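Local structure of imidazolonepropionase (Unidentified, 2Q09) at residues 150-155 with 196-201; 310-315 with 339-344; 330-335 with 345-350. The protein catalyses the metal-dependent hydrolytic ring opening of imidazolone-5-propanoate to N-formimidoyl-L-glutamate, the third step of histidine degradation. All coordinates share one frame; numbering follows the deposited sequence.

Interaction 1: 150-155 with 196-201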
# COMPACT_ATOMS: atom_id res chain seq x y z
N ASP A 150 18.80 -4.88 -11.11
CA ASP A 150 17.42 -4.60 -11.50
C ASP A 150 16.50 -4.33 -10.31
O ASP A 150 15.61 -3.49 -10.40
CB ASP A 150 16.90 -5.73 -12.38
CG ASP A 150 17.64 -5.81 -13.71
OD1 ASP A 150 17.54 -4.85 -14.50
OD2 ASP A 150 18.33 -6.82 -13.97
N GLU A 151 16.72 -5.01 -9.19
CA GLU A 151 15.90 -4.76 -8.00
C GLU A 151 16.13 -3.32 -7.51
O GLU A 151 15.18 -2.60 -7.21
CB GLU A 151 16.23 -5.76 -6.89
CG GLU A 151 15.70 -7.16 -7.13
CD GLU A 151 14.18 -7.21 -7.24
OE1 GLU A 151 13.50 -6.65 -6.35
OE2 GLU A 151 13.65 -7.80 -8.21
N LEU A 152 17.39 -2.90 -7.43
CA LEU A 152 17.70 -1.54 -6.98
C LEU A 152 17.24 -0.50 -8.00
O LEU A 152 16.91 0.63 -7.65
CB LEU A 152 19.20 -1.38 -6.71
CG LEU A 152 19.67 -1.74 -5.29
CD1 LEU A 152 19.28 -3.16 -4.94
CD2 LEU A 152 21.18 -1.55 -5.21
N LYS A 153 17.24 -0.89 -9.28
CA LYS A 153 16.80 0.00 -10.34
C LYS A 153 15.34 0.39 -10.06
O LYS A 153 14.95 1.54 -10.21
CB LYS A 153 16.90 -0.72 -11.70
CG LYS A 153 16.26 0.02 -12.85
CD LYS A 153 16.54 -0.68 -14.19
CE LYS A 153 15.90 -2.05 -14.28
NZ LYS A 153 16.16 -2.69 -15.61
N MSE A 154 14.54 -0.59 -9.67
CA MSE A 154 13.14 -0.34 -9.36
C MSE A 154 13.00 0.57 -8.15
O MSE A 154 12.19 1.50 -8.15
CB MSE A 154 12.42 -1.66 -9.13
CG MSE A 154 12.34 -2.50 -10.41
SE MSE A 154 11.49 -4.19 -10.15
CE MSE A 154 12.74 -5.01 -9.00
N LEU A 155 13.81 0.33 -7.13
CA LEU A 155 13.76 1.16 -5.93
C LEU A 155 14.15 2.59 -6.27
O LEU A 155 13.60 3.54 -5.70
CB LEU A 155 14.68 0.60 -4.84
CG LEU A 155 14.39 -0.84 -4.40
CD1 LEU A 155 15.37 -1.23 -3.31
CD2 LEU A 155 12.95 -0.95 -3.87
N GLN A 196 23.05 -11.69 1.37
CA GLN A 196 24.43 -11.23 1.43
C GLN A 196 24.82 -10.12 0.47
O GLN A 196 25.87 -9.49 0.64
CB GLN A 196 25.38 -12.41 1.22
CG GLN A 196 25.36 -13.43 2.33
CD GLN A 196 26.05 -14.71 1.95
OE1 GLN A 196 27.10 -14.70 1.30
NE2 GLN A 196 25.48 -15.84 2.36
N GLU A 197 23.99 -9.86 -0.53
CA GLU A 197 24.33 -8.84 -1.51
C GLU A 197 23.26 -7.78 -1.76
O GLU A 197 23.52 -6.59 -1.60
CB GLU A 197 24.70 -9.52 -2.82
CG GLU A 197 25.93 -10.42 -2.69
CD GLU A 197 26.12 -11.35 -3.88
OE1 GLU A 197 25.70 -11.01 -5.00
OE2 GLU A 197 26.72 -12.43 -3.68
N ILE A 198 22.07 -8.21 -2.14
CA ILE A 198 21.01 -7.26 -2.44
C ILE A 198 20.55 -6.41 -1.26
O ILE A 198 20.52 -5.18 -1.35
CB ILE A 198 19.81 -7.98 -3.09
CG1 ILE A 198 20.33 -8.83 -4.26
CG2 ILE A 198 18.80 -6.95 -3.60
CD1 ILE A 198 19.25 -9.39 -5.19
N ILE A 199 20.18 -7.04 -0.15
CA ILE A 199 19.75 -6.27 1.01
C ILE A 199 20.87 -5.30 1.45
O ILE A 199 20.62 -4.12 1.67
CB ILE A 199 19.30 -7.20 2.17
CG1 ILE A 199 17.92 -7.79 1.83
CG2 ILE A 199 19.27 -6.45 3.48
CD1 ILE A 199 17.33 -8.72 2.91
N PRO A 200 22.11 -5.80 1.56
CA PRO A 200 23.20 -4.90 1.97
C PRO A 200 23.39 -3.71 1.02
O PRO A 200 23.56 -2.57 1.47
CB PRO A 200 24.42 -5.82 2.00
CG PRO A 200 23.82 -7.10 2.48
CD PRO A 200 22.55 -7.20 1.64
N ALA A 201 23.36 -3.96 -0.28
CA ALA A 201 23.54 -2.89 -1.26
C ALA A 201 22.37 -1.91 -1.22
O ALA A 201 22.55 -0.69 -1.34
CB ALA A 201 23.68 -3.47 -2.67
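E151 brings the one flat group of the contact, yet it touches with its aliphatic root: CB lies 4.3 Å from CG2 of I198, while the carboxylate is folded away from I198 by two like-signed bends (chi1 -74°, chi2 -61°). Both carboxylate oxygens then take bonds from the preceding loop, OE1 from the S142 hydroxyl and the G143 amide, OE2 from the amides of G145 and L146. Four bonds to one carboxylate hold its rotation and would compensate the charge it probably carries in this buried place. The loop so gripped carries Y144, which lines the inhibitor pocket, and the E151 side chain is about 6 Å from that of Y144, so E151 can be read as a second-shell residue.

Helices 148-164 and 187-204 belong to the outer layer of the amidohydrolase TIM barrel and flank strand 168-176, whose L173 touches both E151 and I199. The short helical segments run almost parallel, crossing at -20°, with their axes 10.6 Å apart. At that spacing the side chains have to bridge the groove, and L152 does so with its fork: CD1 meets I198 CG2 at 4.0 Å, the two side chains crossing obliquely. Its other branch, CD2, reaches CB of A201, also at 4.0 Å. I198 offers CG2 because that methyl stands anti to its backbone nitrogen, while CG1 lies beside it. Segment 196-201 is not a regular helix; it has a pi-type turn at 196-198 and a kink at P200, whose nitrogen has no proton to give to the turn before.

Interaction 2: 310-315 with 339-344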
# COMPACT_ATOMS: atom_id res chain seq x y z
N VAL A 310 -7.74 -7.44 15.23
CA VAL A 310 -6.59 -7.18 14.36
C VAL A 310 -6.96 -6.10 13.36
O VAL A 310 -7.93 -6.26 12.61
CB VAL A 310 -6.15 -8.45 13.60
CG1 VAL A 310 -5.02 -8.13 12.63
CG2 VAL A 310 -5.69 -9.51 14.59
N PRO A 311 -6.22 -4.99 13.34
CA PRO A 311 -6.53 -3.91 12.40
C PRO A 311 -6.34 -4.38 10.96
O PRO A 311 -5.37 -5.06 10.64
CB PRO A 311 -5.54 -2.82 12.79
CG PRO A 311 -4.38 -3.59 13.34
CD PRO A 311 -5.05 -4.66 14.17
N MSE A 312 -7.29 -4.04 10.09
CA MSE A 312 -7.22 -4.47 8.70
C MSE A 312 -7.06 -3.30 7.75
O MSE A 312 -7.89 -2.38 7.72
CB MSE A 312 -8.48 -5.26 8.32
CG MSE A 312 -8.80 -6.44 9.24
SE MSE A 312 -10.48 -7.27 8.71
CE MSE A 312 -11.70 -5.95 9.38
N ALA A 313 -5.98 -3.33 6.98
CA ALA A 313 -5.75 -2.29 5.99
C ALA A 313 -6.31 -2.82 4.68
O ALA A 313 -6.51 -4.02 4.52
CB ALA A 313 -4.25 -2.01 5.85
N VAL A 314 -6.60 -1.91 3.75
CA VAL A 314 -7.11 -2.29 2.44
C VAL A 314 -6.19 -1.63 1.41
O VAL A 314 -5.87 -0.44 1.55
CB VAL A 314 -8.55 -1.79 2.21
CG1 VAL A 314 -8.95 -2.03 0.76
CG2 VAL A 314 -9.51 -2.52 3.14
N SER A 315 -5.77 -2.38 0.40
CA SER A 315 -4.87 -1.84 -0.61
C SER A 315 -5.21 -2.38 -2.01
O SER A 315 -5.86 -3.41 -2.13
CB SER A 315 -3.42 -2.19 -0.26
OG SER A 315 -2.52 -1.59 -1.19
N PHE A 339 -15.51 -8.72 0.68
CA PHE A 339 -15.07 -9.19 1.99
C PHE A 339 -16.01 -8.79 3.12
O PHE A 339 -15.79 -9.17 4.27
CB PHE A 339 -13.66 -8.70 2.29
CG PHE A 339 -12.60 -9.26 1.37
CD1 PHE A 339 -12.86 -10.40 0.60
CD2 PHE A 339 -11.34 -8.68 1.29
CE1 PHE A 339 -11.87 -10.96 -0.21
CE2 PHE A 339 -10.35 -9.22 0.48
CZ PHE A 339 -10.61 -10.37 -0.28
N GLY A 340 -17.05 -8.03 2.79
CA GLY A 340 -18.02 -7.63 3.80
C GLY A 340 -17.65 -6.50 4.74
O GLY A 340 -18.33 -6.30 5.75
N LEU A 341 -16.58 -5.77 4.46
CA LEU A 341 -16.20 -4.66 5.33
C LEU A 341 -17.24 -3.55 5.23
O LEU A 341 -17.99 -3.47 4.26
CB LEU A 341 -14.83 -4.10 4.94
CG LEU A 341 -13.57 -4.65 5.61
CD1 LEU A 341 -13.40 -6.12 5.29
CD2 LEU A 341 -12.35 -3.85 5.11
N THR A 342 -17.29 -2.70 6.25
CA THR A 342 -18.20 -1.57 6.24
C THR A 342 -17.43 -0.41 5.61
O THR A 342 -16.20 -0.44 5.55
CB THR A 342 -18.60 -1.15 7.67
OG1 THR A 342 -17.43 -0.79 8.40
CG2 THR A 342 -19.29 -2.30 8.39
N PRO A 343 -18.14 0.61 5.11
CA PRO A 343 -17.39 1.71 4.51
C PRO A 343 -16.44 2.36 5.53
O PRO A 343 -15.39 2.89 5.16
CB PRO A 343 -18.48 2.68 4.05
CG PRO A 343 -19.61 1.72 3.67
CD PRO A 343 -19.59 0.73 4.83
N VAL A 344 -16.80 2.31 6.81
CA VAL A 344 -15.95 2.91 7.83
C VAL A 344 -14.69 2.06 8.06
O VAL A 344 -13.61 2.61 8.29
CB VAL A 344 -16.73 3.15 9.16
CG1 VAL A 344 -17.02 1.83 9.87
CG2 VAL A 344 -15.94 4.09 10.04
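L341 gives up more surface here than either of its two partners, M312 and V314, and it faces both with the fork of its side chain. V314 and L341 meet tip to tip, CG2 of V314 lying 3.7 Å from CD2 of L341. The valine presents this methyl because its chi1 of 172° sets CG1 opposite the backbone nitrogen and leaves CG2 opposite the carbonyl carbon. M312, deposited as selenomethionine, comes in from two positions earlier on the strand. Its chain leaves the backbone extended at chi2 and bends only at the last torsion (chi3 -75°), which turns the terminal methyl inward, CE ending 4.4 Å from CG of L341. That distance is looser than the valine contact, and the backbones stay well apart, with 9.6 Å between the CA atoms of M312 and L341.

Strand 312-314 is the last of the eight parallel strands of the TIM barrel, and the metal ligand D317 follows shortly after it. M312 and V314 both point toward segment 339-344 and A313 away from it, the alternation expected of a barrel strand with one face turned to the outer helices. L341 therefore plugs the layer between strand and helices, where V302, L286 and A335 also touch it. The turn holding it is well defined at both ends: G340 leaves helix 328-339 with a positive phi (78°), and T342 is the N-cap of helix 343-349. The T342 hydroxyl caps the amide of E345 and the E345 carboxylate returns a bond to the T342 amide, a capping box.

Interaction 3: 330-335 with 345-350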
# COMPACT_ATOMS: atom_id res chain seq x y z
N MSE A 330 -11.53 1.64 -5.76
CA MSE A 330 -12.22 0.47 -6.29
C MSE A 330 -11.93 -0.66 -5.30
O MSE A 330 -12.78 -1.51 -5.02
CB MSE A 330 -11.68 0.09 -7.67
CG MSE A 330 -12.38 -1.09 -8.33
SE MSE A 330 -14.23 -0.67 -8.83
CE MSE A 330 -15.16 -1.80 -7.58
N ALA A 331 -10.72 -0.66 -4.75
CA ALA A 331 -10.33 -1.69 -3.79
C ALA A 331 -11.19 -1.57 -2.53
O ALA A 331 -11.56 -2.57 -1.91
CB ALA A 331 -8.85 -1.54 -3.43
N MSE A 332 -11.48 -0.33 -2.14
CA MSE A 332 -12.31 -0.09 -0.95
C MSE A 332 -13.71 -0.64 -1.21
O MSE A 332 -14.32 -1.28 -0.35
CB MSE A 332 -12.37 1.41 -0.66
CG MSE A 332 -11.01 2.00 -0.27
SE MSE A 332 -10.99 3.92 -0.24
CE MSE A 332 -11.97 4.17 1.46
N ASN A 333 -14.23 -0.36 -2.41
CA ASN A 333 -15.56 -0.83 -2.79
C ASN A 333 -15.59 -2.36 -2.78
O ASN A 333 -16.54 -2.97 -2.30
CB ASN A 333 -15.90 -0.29 -4.18
CG ASN A 333 -17.31 -0.65 -4.62
OD1 ASN A 333 -17.60 -1.80 -4.96
ND2 ASN A 333 -18.20 0.35 -4.61
N MSE A 334 -14.52 -2.97 -3.28
CA MSE A 334 -14.45 -4.42 -3.30
C MSE A 334 -14.28 -5.03 -1.91
O MSE A 334 -14.81 -6.10 -1.64
CB MSE A 334 -13.34 -4.90 -4.24
CG MSE A 334 -13.67 -4.66 -5.70
SE MSE A 334 -12.40 -5.50 -6.91
CE MSE A 334 -13.30 -5.08 -8.59
N ALA A 335 -13.53 -4.36 -1.04
CA ALA A 335 -13.36 -4.87 0.32
C ALA A 335 -14.74 -4.96 0.97
O ALA A 335 -15.05 -5.92 1.67
CB ALA A 335 -12.46 -3.95 1.13
N GLU A 345 -14.81 0.74 7.97
CA GLU A 345 -13.64 -0.12 8.13
C GLU A 345 -12.71 0.10 6.93
O GLU A 345 -11.48 0.10 7.06
CB GLU A 345 -14.04 -1.60 8.20
CG GLU A 345 -14.81 -1.99 9.46
CD GLU A 345 -15.28 -3.44 9.44
OE1 GLU A 345 -15.86 -3.87 8.42
OE2 GLU A 345 -15.06 -4.15 10.44
N ALA A 346 -13.30 0.29 5.75
CA ALA A 346 -12.52 0.52 4.54
C ALA A 346 -11.75 1.83 4.64
O ALA A 346 -10.59 1.90 4.28
CB ALA A 346 -13.43 0.52 3.31
N MSE A 347 -12.41 2.88 5.14
CA MSE A 347 -11.78 4.18 5.28
C MSE A 347 -10.62 4.11 6.28
O MSE A 347 -9.52 4.61 6.03
CB MSE A 347 -12.81 5.24 5.71
CG MSE A 347 -12.26 6.65 5.76
SE MSE A 347 -11.54 7.22 4.05
CE MSE A 347 -11.21 9.10 4.51
N ALA A 348 -10.85 3.47 7.42
CA ALA A 348 -9.78 3.33 8.40
C ALA A 348 -8.70 2.47 7.75
O ALA A 348 -7.51 2.63 8.04
CB ALA A 348 -10.30 2.65 9.66
N GLY A 349 -9.13 1.57 6.86
CA GLY A 349 -8.21 0.69 6.17
C GLY A 349 -7.23 1.41 5.25
O GLY A 349 -6.15 0.90 4.98
N VAL A 350 -7.61 2.59 4.76
CA VAL A 350 -6.72 3.34 3.87
C VAL A 350 -6.16 4.60 4.53
O VAL A 350 -5.57 5.46 3.87
CB VAL A 350 -7.43 3.74 2.55
CG1 VAL A 350 -7.91 2.47 1.83
CG2 VAL A 350 -8.59 4.69 2.83
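M332, a selenomethionine, lies across V350 at about a right angle, and nearly its whole length is used. CG rests 3.8 Å from CG1 of V350, SE sits over both valine methyls, and CE closes to 3.7 Å from CG2. Three torsions produce this path: chi1 sets CG opposite the carbonyl carbon, chi2 carries the chain straight on, and a bend at chi3 (76°) swings CE onto helix 343-349. There it also meets the backbone of M347, 3.8 Å from that residue's CA. M347 starts away from M332, but its own bend at chi2 (58°) brings its SE to 4.0 Å from M332 CE. V350 turns both branches to M332, CG2 lying between its backbone nitrogen and carbonyl carbon.

Helix 328-339 and helix 343-349 are successive helices packed against the barrel, where L68 of strand 63-73 touches M347 and V350. Alanine at A346 allows a close backbone approach, its CA 5.5 Å from CA of M332. With an alanine at V350, both gamma methyls are gone, and M332 would probably face a gap on that side, its CE less held about chi3 though still against M347. Side chains meet each other through apolar atoms alone, and M332 CE lies 3.9 Å from the A346 carbonyl oxygen; without directional bonds, close fit and dispersion probably hold the segments, natively with sulfur for selenium.

How the interactions relate
Interactions 2 and 3 adjoin, their centres 6 Å apart and their segments alternating along the chain. Two probable backbone hydrogen bonds join them: V314 N to G349 O at 3.1 Å, and L341 N to A335 O at 3.2 Å. Interaction 1 lies on the opposite side of the chain's centre, 33 and 32 Å centre to centre from interactions 2 and 3. The active site is at the C-terminal end of the barrel strands, with the contacts outside them. The E151 side chain is about 11 Å from the bound inhibitor and about 12 Å from the iron, that of V314 about 13 Å from the iron, and that of V350 about 10 Å from the metal ligand H72's.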